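Local coordinates for stress response kinase A (Escherichia coli, PDB 1ZYL), which phosphorylates itself and probably other proteins on serine and threonine using ATP, and probably protects cells from stress linked to reactive oxygen species, at residues M17-E22 and F101-F106; V41-D46 and R51-F56; E69-A74 and G92-N97; E60-D65 and I142-I147. All coordinates share one frame; numbering follows the deposited sequence.

Interaction 1 of 4, residues M17-E22 and F101-F106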
# COMPACT_ATOMS: atom_id res chain seq x y z
N MET A 17 -9.52 -2.77 25.25
CA MET A 17 -9.96 -1.77 26.21
C MET A 17 -8.92 -1.62 27.32
O MET A 17 -8.65 -0.51 27.78
CB MET A 17 -11.32 -2.17 26.80
CG MET A 17 -12.48 -1.95 25.85
SD MET A 17 -12.75 -0.21 25.49
CE MET A 17 -14.00 0.20 26.68
N ASP A 18 -8.33 -2.74 27.73
CA ASP A 18 -7.30 -2.70 28.77
C ASP A 18 -6.17 -1.81 28.27
O ASP A 18 -5.73 -0.88 28.95
CB ASP A 18 -6.75 -4.11 29.04
CG ASP A 18 -7.84 -5.09 29.43
OD1 ASP A 18 -8.69 -4.74 30.27
OD2 ASP A 18 -7.83 -6.22 28.89
N ALA A 19 -5.72 -2.09 27.05
CA ALA A 19 -4.67 -1.33 26.42
C ALA A 19 -5.01 0.16 26.44
O ALA A 19 -4.20 0.98 26.87
CB ALA A 19 -4.49 -1.81 24.98
N LEU A 20 -6.20 0.50 25.97
CA LEU A 20 -6.61 1.90 25.96
C LEU A 20 -6.74 2.46 27.36
O LEU A 20 -6.77 3.68 27.55
CB LEU A 20 -7.93 2.08 25.21
CG LEU A 20 -7.83 2.03 23.69
CD1 LEU A 20 -9.16 2.44 23.09
CD2 LEU A 20 -6.73 2.98 23.23
N PHE A 21 -6.84 1.58 28.35
CA PHE A 21 -6.96 2.03 29.72
C PHE A 21 -5.56 2.29 30.24
O PHE A 21 -5.26 3.39 30.69
CB PHE A 21 -7.64 0.96 30.58
CG PHE A 21 -8.06 1.47 31.93
CD1 PHE A 21 -9.22 2.22 32.06
CD2 PHE A 21 -7.29 1.21 33.05
CE1 PHE A 21 -9.60 2.72 33.31
CE2 PHE A 21 -7.66 1.70 34.30
CZ PHE A 21 -8.82 2.46 34.43
N GLU A 22 -4.71 1.27 30.17
CA GLU A 22 -3.32 1.36 30.62
C GLU A 22 -2.66 2.65 30.17
O GLU A 22 -1.65 3.07 30.73
CB GLU A 22 -2.52 0.17 30.09
CG GLU A 22 -2.93 -1.17 30.65
CD GLU A 22 -2.30 -1.46 31.99
OE1 GLU A 22 -2.62 -2.50 32.60
OE2 GLU A 22 -1.47 -0.63 32.43
N PHE A 101 1.23 -6.62 21.46
CA PHE A 101 0.81 -5.87 20.29
C PHE A 101 1.16 -4.39 20.41
O PHE A 101 1.01 -3.81 21.49
CB PHE A 101 -0.71 -5.99 20.10
CG PHE A 101 -1.19 -7.39 19.82
CD1 PHE A 101 -0.96 -8.41 20.74
CD2 PHE A 101 -1.89 -7.67 18.65
CE1 PHE A 101 -1.42 -9.71 20.49
CE2 PHE A 101 -2.36 -8.96 18.39
CZ PHE A 101 -2.12 -9.98 19.32
N TYR A 102 1.63 -3.80 19.31
CA TYR A 102 1.95 -2.38 19.27
C TYR A 102 0.68 -1.74 18.76
O TYR A 102 -0.17 -2.42 18.19
CB TYR A 102 3.05 -2.11 18.25
CG TYR A 102 4.44 -2.51 18.67
CD1 TYR A 102 5.16 -1.74 19.58
CD2 TYR A 102 5.05 -3.63 18.11
CE1 TYR A 102 6.48 -2.05 19.90
CE2 TYR A 102 6.37 -3.95 18.43
CZ TYR A 102 7.08 -3.16 19.31
OH TYR A 102 8.40 -3.44 19.56
N PHE A 103 0.53 -0.43 18.95
CA PHE A 103 -0.66 0.24 18.45
C PHE A 103 -0.54 1.75 18.55
O PHE A 103 0.30 2.26 19.29
CB PHE A 103 -1.91 -0.22 19.19
CG PHE A 103 -1.92 0.12 20.66
CD1 PHE A 103 -1.02 -0.48 21.54
CD2 PHE A 103 -2.88 0.98 21.18
CE1 PHE A 103 -1.08 -0.22 22.91
CE2 PHE A 103 -2.95 1.24 22.56
CZ PHE A 103 -2.05 0.64 23.42
N ALA A 104 -1.38 2.44 17.79
CA ALA A 104 -1.41 3.89 17.77
C ALA A 104 -2.86 4.34 17.66
O ALA A 104 -3.73 3.55 17.31
CB ALA A 104 -0.60 4.41 16.60
N VAL A 105 -3.11 5.61 17.95
CA VAL A 105 -4.47 6.14 17.89
C VAL A 105 -4.50 7.30 16.90
O VAL A 105 -3.68 8.20 16.98
CB VAL A 105 -4.94 6.63 19.28
CG1 VAL A 105 -6.40 7.01 19.23
CG2 VAL A 105 -4.71 5.55 20.33
N PHE A 106 -5.45 7.27 15.97
CA PHE A 106 -5.53 8.34 14.99
C PHE A 106 -6.88 9.05 15.02
O PHE A 106 -7.92 8.42 15.23
CB PHE A 106 -5.31 7.81 13.57
CG PHE A 106 -4.01 7.11 13.37
CD1 PHE A 106 -3.81 5.83 13.85
CD2 PHE A 106 -2.97 7.73 12.67
CE1 PHE A 106 -2.61 5.17 13.65
CE2 PHE A 106 -1.76 7.08 12.47
CZ PHE A 106 -1.58 5.80 12.96

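Interaction 2 of 4, residues V41-D46 and R51-F56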
# COMPACT_ATOMS: atom_id res chain seq x y z
N VAL A 41 -8.22 -2.54 13.17
CA VAL A 41 -8.60 -1.17 13.49
C VAL A 41 -9.99 -1.09 14.10
O VAL A 41 -10.94 -1.68 13.59
CB VAL A 41 -8.60 -0.26 12.24
CG1 VAL A 41 -9.31 1.05 12.56
CG2 VAL A 41 -7.17 -0.00 11.77
N TYR A 42 -10.10 -0.34 15.19
CA TYR A 42 -11.37 -0.15 15.88
C TYR A 42 -11.58 1.35 16.08
O TYR A 42 -10.61 2.08 16.25
CB TYR A 42 -11.36 -0.85 17.25
CG TYR A 42 -11.33 -2.38 17.21
CD1 TYR A 42 -10.13 -3.08 17.08
CD2 TYR A 42 -12.52 -3.11 17.31
CE1 TYR A 42 -10.12 -4.48 17.05
CE2 TYR A 42 -12.51 -4.51 17.28
CZ TYR A 42 -11.31 -5.19 17.16
OH TYR A 42 -11.33 -6.57 17.12
N GLN A 43 -12.83 1.79 16.05
CA GLN A 43 -13.17 3.20 16.24
C GLN A 43 -13.78 3.39 17.62
O GLN A 43 -14.34 2.45 18.19
CB GLN A 43 -14.19 3.64 15.18
CG GLN A 43 -14.56 5.12 15.21
CD GLN A 43 -15.82 5.42 14.42
OE1 GLN A 43 -16.92 5.08 14.84
NE2 GLN A 43 -15.65 6.05 13.26
N PHE A 44 -13.69 4.60 18.16
CA PHE A 44 -14.25 4.88 19.48
C PHE A 44 -14.33 6.39 19.75
O PHE A 44 -13.41 7.13 19.43
CB PHE A 44 -13.41 4.18 20.56
CG PHE A 44 -12.04 4.78 20.74
CD1 PHE A 44 -11.83 5.80 21.67
CD2 PHE A 44 -10.96 4.33 19.99
CE1 PHE A 44 -10.56 6.36 21.83
CE2 PHE A 44 -9.69 4.90 20.15
CZ PHE A 44 -9.49 5.91 21.07
N GLN A 45 -15.44 6.83 20.33
CA GLN A 45 -15.63 8.25 20.65
C GLN A 45 -14.82 8.60 21.89
O GLN A 45 -14.25 7.73 22.55
CB GLN A 45 -17.10 8.56 20.92
CG GLN A 45 -18.03 8.25 19.77
CD GLN A 45 -19.48 8.45 20.14
OE1 GLN A 45 -19.92 9.58 20.38
NE2 GLN A 45 -20.23 7.36 20.20
N ASP A 46 -14.78 9.89 22.21
CA ASP A 46 -14.03 10.38 23.36
C ASP A 46 -14.98 11.12 24.30
O ASP A 46 -16.14 11.35 23.95
CB ASP A 46 -12.92 11.32 22.88
CG ASP A 46 -11.89 11.60 23.94
OD1 ASP A 46 -11.28 10.64 24.46
OD2 ASP A 46 -11.67 12.79 24.25
N ARG A 51 -14.91 11.19 17.56
CA ARG A 51 -14.41 9.92 17.04
C ARG A 51 -12.89 9.75 16.85
O ARG A 51 -12.18 10.67 16.44
CB ARG A 51 -15.13 9.58 15.74
CG ARG A 51 -16.65 9.66 15.85
CD ARG A 51 -17.32 9.22 14.56
NE ARG A 51 -16.70 9.85 13.39
CZ ARG A 51 -17.01 9.57 12.13
NH1 ARG A 51 -17.95 8.67 11.86
NH2 ARG A 51 -16.37 10.18 11.14
N PHE A 52 -12.43 8.53 17.15
CA PHE A 52 -11.03 8.11 17.06
C PHE A 52 -10.97 6.67 16.54
O PHE A 52 -12.00 6.01 16.40
CB PHE A 52 -10.38 8.13 18.44
CG PHE A 52 -9.81 9.45 18.83
CD1 PHE A 52 -8.65 9.93 18.23
CD2 PHE A 52 -10.41 10.21 19.84
CE1 PHE A 52 -8.10 11.15 18.62
CE2 PHE A 52 -9.86 11.43 20.24
CZ PHE A 52 -8.70 11.90 19.63
N VAL A 53 -9.77 6.19 16.27
CA VAL A 53 -9.58 4.82 15.82
C VAL A 53 -8.27 4.28 16.37
O VAL A 53 -7.26 4.99 16.38
CB VAL A 53 -9.55 4.69 14.26
CG1 VAL A 53 -10.88 5.12 13.67
CG2 VAL A 53 -8.44 5.53 13.69
N VAL A 54 -8.28 3.05 16.86
CA VAL A 54 -7.05 2.47 17.37
C VAL A 54 -6.61 1.53 16.27
O VAL A 54 -7.44 0.87 15.65
CB VAL A 54 -7.25 1.63 18.64
CG1 VAL A 54 -6.07 1.86 19.57
CG2 VAL A 54 -8.57 1.95 19.30
N LYS A 55 -5.30 1.46 16.04
CA LYS A 55 -4.78 0.59 15.02
C LYS A 55 -3.79 -0.32 15.71
O LYS A 55 -2.80 0.15 16.27
CB LYS A 55 -4.07 1.41 13.94
CG LYS A 55 -3.88 0.70 12.58
CD LYS A 55 -3.06 1.58 11.63
CE LYS A 55 -3.22 1.18 10.14
NZ LYS A 55 -4.47 1.69 9.48
N PHE A 56 -4.06 -1.62 15.69
CA PHE A 56 -3.14 -2.56 16.28
C PHE A 56 -2.34 -3.17 15.16
O PHE A 56 -2.85 -3.96 14.38
CB PHE A 56 -3.87 -3.65 17.05
CG PHE A 56 -4.24 -3.25 18.44
CD1 PHE A 56 -5.24 -2.31 18.66
CD2 PHE A 56 -3.58 -3.80 19.53
CE1 PHE A 56 -5.58 -1.93 19.95
CE2 PHE A 56 -3.91 -3.42 20.82
CZ PHE A 56 -4.92 -2.48 21.03

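Interaction 3 of 4, residues E69-A74 and G92-N97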
# COMPACT_ATOMS: atom_id res chain seq x y z
N GLU A 69 9.24 5.26 12.07
CA GLU A 69 9.60 5.97 10.85
C GLU A 69 8.38 6.54 10.11
O GLU A 69 8.47 7.62 9.53
CB GLU A 69 10.40 5.07 9.92
CG GLU A 69 11.89 5.06 10.21
CD GLU A 69 12.66 4.10 9.32
OE1 GLU A 69 13.91 4.13 9.33
OE2 GLU A 69 12.02 3.30 8.62
N GLU A 70 7.26 5.83 10.11
CA GLU A 70 6.11 6.38 9.43
C GLU A 70 5.44 7.40 10.34
O GLU A 70 4.97 8.44 9.89
CB GLU A 70 5.11 5.28 9.01
CG GLU A 70 4.52 4.48 10.15
CD GLU A 70 3.10 4.04 9.85
OE1 GLU A 70 2.23 4.92 9.72
OE2 GLU A 70 2.85 2.81 9.75
N HIS A 71 5.40 7.10 11.64
CA HIS A 71 4.81 8.02 12.61
C HIS A 71 5.51 9.36 12.49
O HIS A 71 4.90 10.42 12.63
CB HIS A 71 4.99 7.48 14.03
CG HIS A 71 3.89 6.58 14.49
ND1 HIS A 71 3.54 5.43 13.83
CD2 HIS A 71 3.09 6.65 15.59
CE1 HIS A 71 2.57 4.82 14.49
NE2 HIS A 71 2.29 5.54 15.57
N GLN A 72 6.82 9.31 12.24
CA GLN A 72 7.60 10.51 12.08
C GLN A 72 7.12 11.13 10.77
O GLN A 72 6.60 12.25 10.74
CB GLN A 72 9.10 10.14 12.01
CG GLN A 72 10.05 11.33 12.10
CD GLN A 72 9.63 12.34 13.18
OE1 GLN A 72 9.29 11.96 14.30
NE2 GLN A 72 9.68 13.63 12.83
N PHE A 73 7.25 10.37 9.68
CA PHE A 73 6.84 10.84 8.37
C PHE A 73 5.45 11.49 8.44
O PHE A 73 5.28 12.64 8.04
CB PHE A 73 6.84 9.67 7.38
CG PHE A 73 6.67 10.08 5.94
CD1 PHE A 73 6.26 9.16 4.99
CD2 PHE A 73 6.95 11.38 5.53
CE1 PHE A 73 6.13 9.52 3.65
CE2 PHE A 73 6.82 11.75 4.19
CZ PHE A 73 6.41 10.82 3.25
N ALA A 74 4.47 10.76 8.95
CA ALA A 74 3.12 11.29 9.07
C ALA A 74 3.10 12.61 9.82
O ALA A 74 2.48 13.58 9.39
CB ALA A 74 2.22 10.29 9.77
N GLY A 92 4.65 11.16 25.82
CA GLY A 92 5.95 10.62 25.45
C GLY A 92 6.07 10.34 23.97
O GLY A 92 6.73 11.08 23.24
N GLN A 93 5.44 9.25 23.53
CA GLN A 93 5.50 8.88 22.12
C GLN A 93 4.11 8.64 21.57
O GLN A 93 3.10 8.95 22.20
CB GLN A 93 6.34 7.62 21.93
CG GLN A 93 5.65 6.36 22.41
CD GLN A 93 5.38 6.39 23.90
OE1 GLN A 93 4.50 5.69 24.40
NE2 GLN A 93 6.16 7.20 24.62
N THR A 94 4.07 8.06 20.37
CA THR A 94 2.82 7.77 19.69
C THR A 94 2.61 6.26 19.54
O THR A 94 1.48 5.80 19.35
CB THR A 94 2.80 8.43 18.28
OG1 THR A 94 4.07 8.26 17.64
CG2 THR A 94 2.52 9.91 18.40
N LEU A 95 3.70 5.51 19.64
CA LEU A 95 3.66 4.05 19.49
C LEU A 95 3.40 3.28 20.78
O LEU A 95 4.33 2.72 21.36
CB LEU A 95 4.98 3.55 18.91
CG LEU A 95 4.89 2.43 17.88
CD1 LEU A 95 6.17 1.60 17.95
CD2 LEU A 95 3.65 1.59 18.12
N LEU A 96 2.15 3.24 21.21
CA LEU A 96 1.82 2.51 22.43
C LEU A 96 1.99 1.01 22.17
O LEU A 96 2.07 0.57 21.03
CB LEU A 96 0.38 2.81 22.87
CG LEU A 96 -0.07 4.27 22.93
CD1 LEU A 96 1.13 5.20 23.15
CD2 LEU A 96 -0.78 4.63 21.64
N ASN A 97 2.04 0.24 23.25
CA ASN A 97 2.20 -1.21 23.15
C ASN A 97 1.62 -1.96 24.35
O ASN A 97 2.17 -1.93 25.45
CB ASN A 97 3.68 -1.56 23.00
CG ASN A 97 3.95 -3.03 23.25
OD1 ASN A 97 3.52 -3.89 22.48
ND2 ASN A 97 4.64 -3.33 24.34

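Interaction 4 of 4, residues E60-D65 and I142-I147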
# COMPACT_ATOMS: atom_id res chain seq x y z
N GLU A 60 4.84 -9.24 13.94
CA GLU A 60 5.72 -9.83 12.94
C GLU A 60 5.87 -9.07 11.62
O GLU A 60 6.78 -9.35 10.84
CB GLU A 60 5.30 -11.26 12.66
CG GLU A 60 5.22 -12.09 13.92
CD GLU A 60 6.21 -11.61 14.97
OE1 GLU A 60 7.43 -11.58 14.68
OE2 GLU A 60 5.77 -11.25 16.08
N ARG A 61 5.00 -8.10 11.37
CA ARG A 61 5.10 -7.34 10.13
C ARG A 61 6.16 -6.26 10.23
O ARG A 61 7.22 -6.37 9.61
CB ARG A 61 3.74 -6.72 9.79
CG ARG A 61 3.73 -5.86 8.54
CD ARG A 61 2.32 -5.75 8.04
NE ARG A 61 2.05 -4.50 7.34
CZ ARG A 61 2.50 -4.19 6.13
NH1 ARG A 61 3.28 -5.03 5.46
NH2 ARG A 61 2.16 -3.03 5.57
N TRP A 62 5.89 -5.23 11.02
CA TRP A 62 6.81 -4.11 11.20
C TRP A 62 7.44 -4.10 12.60
O TRP A 62 6.84 -4.57 13.57
CB TRP A 62 6.07 -2.78 11.01
CG TRP A 62 5.57 -2.48 9.61
CD1 TRP A 62 4.43 -1.82 9.28
CD2 TRP A 62 6.24 -2.78 8.37
NE1 TRP A 62 4.33 -1.68 7.91
CE2 TRP A 62 5.43 -2.26 7.33
CE3 TRP A 62 7.43 -3.43 8.03
CZ2 TRP A 62 5.77 -2.38 5.98
CZ3 TRP A 62 7.78 -3.54 6.68
CH2 TRP A 62 6.95 -3.02 5.67
N THR A 63 8.65 -3.57 12.71
CA THR A 63 9.30 -3.48 14.01
C THR A 63 8.96 -2.10 14.52
O THR A 63 8.45 -1.26 13.78
CB THR A 63 10.83 -3.59 13.92
OG1 THR A 63 11.34 -2.62 13.01
CG2 THR A 63 11.24 -4.98 13.47
N ALA A 64 9.23 -1.85 15.80
CA ALA A 64 8.96 -0.55 16.38
C ALA A 64 9.73 0.51 15.59
O ALA A 64 9.18 1.53 15.16
CB ALA A 64 9.37 -0.55 17.86
N ASP A 65 11.02 0.25 15.39
CA ASP A 65 11.87 1.17 14.64
C ASP A 65 11.27 1.51 13.28
O ASP A 65 11.57 2.56 12.72
CB ASP A 65 13.25 0.55 14.44
CG ASP A 65 13.97 0.32 15.75
OD1 ASP A 65 13.28 0.24 16.79
OD2 ASP A 65 15.21 0.21 15.73
N ILE A 142 15.10 4.16 7.06
CA ILE A 142 16.33 3.42 7.28
C ILE A 142 15.94 2.00 7.62
O ILE A 142 16.65 1.06 7.28
CB ILE A 142 17.16 4.00 8.43
CG1 ILE A 142 17.78 5.34 8.00
CG2 ILE A 142 18.27 3.04 8.82
CD1 ILE A 142 18.59 6.02 9.09
N HIS A 143 14.79 1.86 8.27
CA HIS A 143 14.28 0.55 8.66
C HIS A 143 13.18 0.01 7.75
O HIS A 143 13.13 -1.19 7.48
CB HIS A 143 13.80 0.59 10.11
CG HIS A 143 14.90 0.86 11.08
ND1 HIS A 143 16.02 0.06 11.16
CD2 HIS A 143 15.08 1.85 11.98
CE1 HIS A 143 16.84 0.55 12.07
NE2 HIS A 143 16.30 1.64 12.58
N ARG A 144 12.30 0.89 7.29
CA ARG A 144 11.24 0.48 6.39
C ARG A 144 11.86 0.04 5.08
O ARG A 144 12.94 0.50 4.70
CB ARG A 144 10.30 1.63 6.12
CG ARG A 144 9.68 2.22 7.35
CD ARG A 144 8.31 2.71 7.03
NE ARG A 144 7.38 2.24 8.03
CZ ARG A 144 6.21 1.68 7.76
NH1 ARG A 144 5.42 1.29 8.75
NH2 ARG A 144 5.83 1.52 6.50
N PRO A 145 11.19 -0.87 4.36
CA PRO A 145 11.71 -1.35 3.08
C PRO A 145 11.85 -0.25 2.04
O PRO A 145 11.19 0.78 2.10
CB PRO A 145 10.67 -2.38 2.64
CG PRO A 145 10.08 -2.84 3.90
CD PRO A 145 9.96 -1.58 4.72
N THR A 146 12.73 -0.48 1.08
CA THR A 146 12.88 0.47 0.00
C THR A 146 12.59 -0.38 -1.23
O THR A 146 13.40 -1.24 -1.60
CB THR A 146 14.28 1.10 -0.01
OG1 THR A 146 14.70 1.32 -1.36
CG2 THR A 146 15.26 0.22 0.71
N ILE A 147 11.41 -0.17 -1.82
CA ILE A 147 10.94 -0.91 -2.98
C ILE A 147 12.06 -1.41 -3.88
O ILE A 147 12.97 -0.66 -4.26
CB ILE A 147 9.92 -0.05 -3.80
CG1 ILE A 147 8.61 0.08 -3.02
CG2 ILE A 147 9.64 -0.68 -5.17
CD1 ILE A 147 7.52 0.82 -3.77

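Interaction 1 of 4, residues M17-E22 and F101-F106
Helix 13-22 packs on one face of the five-stranded antiparallel sheet of the kinase N-terminal lobe, where Ala-19 and Leu-20 meet Phe-103 and Val-105. The helix crosses strand 101-106 at 68°, with 10.9 Å between the axes of the two short segments. The backbones are therefore well apart, and side chains bridge the interval. Most of the bridging is done by the Phe-103 ring. Its CG sits between the backbone N and the carbonyl carbon (chi1 64°), and the ring stands out from the strand toward the helix. Its tip, CZ, lies 3.8 Å from CB of Ala-19. The small alanine leaves room for the ring to come close to the helix backbone.

Leu-20 reaches across with one branch. Its CD2 comes in at the edge of the Phe-103 ring, near the ring plane, 4.2 Å from CE2. The same methyl lies 4.4 Å from CG2 of Val-105, so it sits beside both strand residues. The contact is purely apolar and all four residues are buried. Phe-103 also stacks on Phe-56 of the neighbouring strand and meets His-23 edge to face. Five antiparallel strands with helix 64-79 beside them are typical of the small lobe of the protein kinase-like fold; here helix 13-22 packs on the other face.

Interaction 2 of 4, residues V41-D46 and R51-F56
Val-41 and Lys-55 face each other at one end of an antiparallel hairpin, and Phe-44 and Phe-52 pair near the other. One face of the hairpin carries Val-41, Gln-43, Val-53 and Lys-55. Here the two branches of Val-41 diverge. CG2 lies 3.5 Å from CG of Lys-55, and CG1 turns to CB of Val-53. Val-53 thus fits between Val-41 and Gln-43, with its CG1 against Gln-43 CB. Gln-43 has CG anti to the backbone N (chi1 -176°), and its extended chain crosses that of Arg-51 at a slant, the amide and guanidinium planes 46° apart. Its NE2 sits over one face of the guanidinium, 3.8 Å from Arg-51 NH1. An alanine in place of Gln-43 would keep CB on Val-53 but is likely to leave the Arg-51 arm without its neighbour and freer to turn.

Strands 40-44 and 52-57 belong to the kinase N-terminal lobe. Lys-55 makes a long, weak ion pair with Asp-217, an inferred magnesium ligand, consistent with the strand lysine of protein kinases. Backbone bonds join Tyr-42 to Val-54 both ways, and Phe-44 N gives one to Phe-52 O.

The other face is largely aromatic, with Val-54 among the rings. Phe-52 CB is a bump over the face of the Phe-44 ring, 3.7 Å from its centroid. The two rings are nearly parallel but slid apart, their centroids separated by 5.8 Å. Val-54 CG2 fits against CD2 and CE2 of Phe-44. Leu-20 of helix 13-22 touches both Phe-44 and Val-54. At the turn, Asp-46 CB meets the Phe-52 ring edge near CE2.

Interaction 3 of 4, residues E69-A74 and G92-N97
The backbones keep their distance where His-71 meets Thr-94: their CA atoms are 7.4 Å apart, as helix 64-79 passes the bend that leads into strand 96-98. This helix lies beside the sheet in the N-terminal lobe. Its place in the chain, after the strand of Lys-55, is consistent with the C helix of protein kinases.

Of residues 69-74, His-71 alone spans the interval. Its CG stands anti to the carbonyl carbon (chi1 -89°), and the imidazole leaves the helix toward the bend. The ring turns its CD2 edge to Thr-94, whose CB lies in the ring plane. His-71 and Thr-94 run past each other in opposite directions. The model sets the threonine hydroxyl too near CD2, so the exact fit there is doubtful. At the other corner of the ring, ND1 makes a weak hydrogen bond to Ile-67 O, one turn back in the helix. That bond may help to fix the ring's rotation. NE2 packs against Ala-104 of strand 101-107.

The joint is small, with 123 Å² buried in all. Leu-95 stands at its margin, and its side chain packs on Ala-64 and Ile-67, near the start of the same helix. Glu-70, next to His-71, instead forms a salt bridge with Arg-144. Where the bend runs into the strand, Leu-96 N makes a weak hydrogen bond to Thr-94 O, at 3.2 Å.

Interaction 4 of 4, residues E60-D65 and I142-I147
Trp-62 meets Arg-144 and Pro-145 in the tight part of this contact, while Asp-65 and His-143 make the looser part at the surface. Loop 142-147, between helices 119-136 and 149-161, here meets the lead-in to helix 64-79, near the inferred active site; the Trp-62 side chain is about 8 Å from that of Asp-217 (nearest atoms). The Arg-144 guanidinium sits over one face of the indole in a cation-pi contact. Its CZ is 4.1 Å from the centroid of the five-membered ring and 20° off the ring normal. The two planes are 55° apart, so the group leans on the indole with NH1 foremost rather than lying flat. Bends at chi2 and chi3 bring Arg-144 here. At the far end of the indole, CH2 lies 3.5 Å from CD of Pro-145. Arg-61 CG lies over the opposite face of the indole, and Trp-62 NE1 donates to Asp-219 O.

The outer part is exposed. Asp-65 CB sits over the face of the His-143 ring, 3.7 Å from its centroid. The carboxylate makes no bond to that ring: OD2 is 3.6 Å from NE2.

A leucine here has no indole, so the Arg-144 guanidinium would probably be less firmly placed, Asp-219 O left without this donor and a gap opened beside Pro-145. Arg-144 has further holds: NE on Gln-66 O, NH2 on Ala-221 O, and a salt bridge from NH1 to Glu-70. Glu-70 probably balances the charge of the buried arginine, with two carbonyls and an indole face around it.

Interactions 1, 2 and 3 all reach the five-stranded sheet of the N-terminal lobe. The centres of interactions 1 and 2 are about 9 Å apart, and strands 52-57 and 101-107 are neighbours there. Interaction 3 lies about 13 Å from interaction 1, centre to centre, just before edge strand 96-98. Interactions 3 and 4 share helix 64-79, and their centres are also about 13 Å apart. Along the chain, interaction 2 closes before 3 and 4 open, while 1 and 4 alternate. Interactions 2 and 4 are farthest apart, at about 24 Å. Helix 64-79 thus links the sheet to loop 142-147, close to the inferred active site.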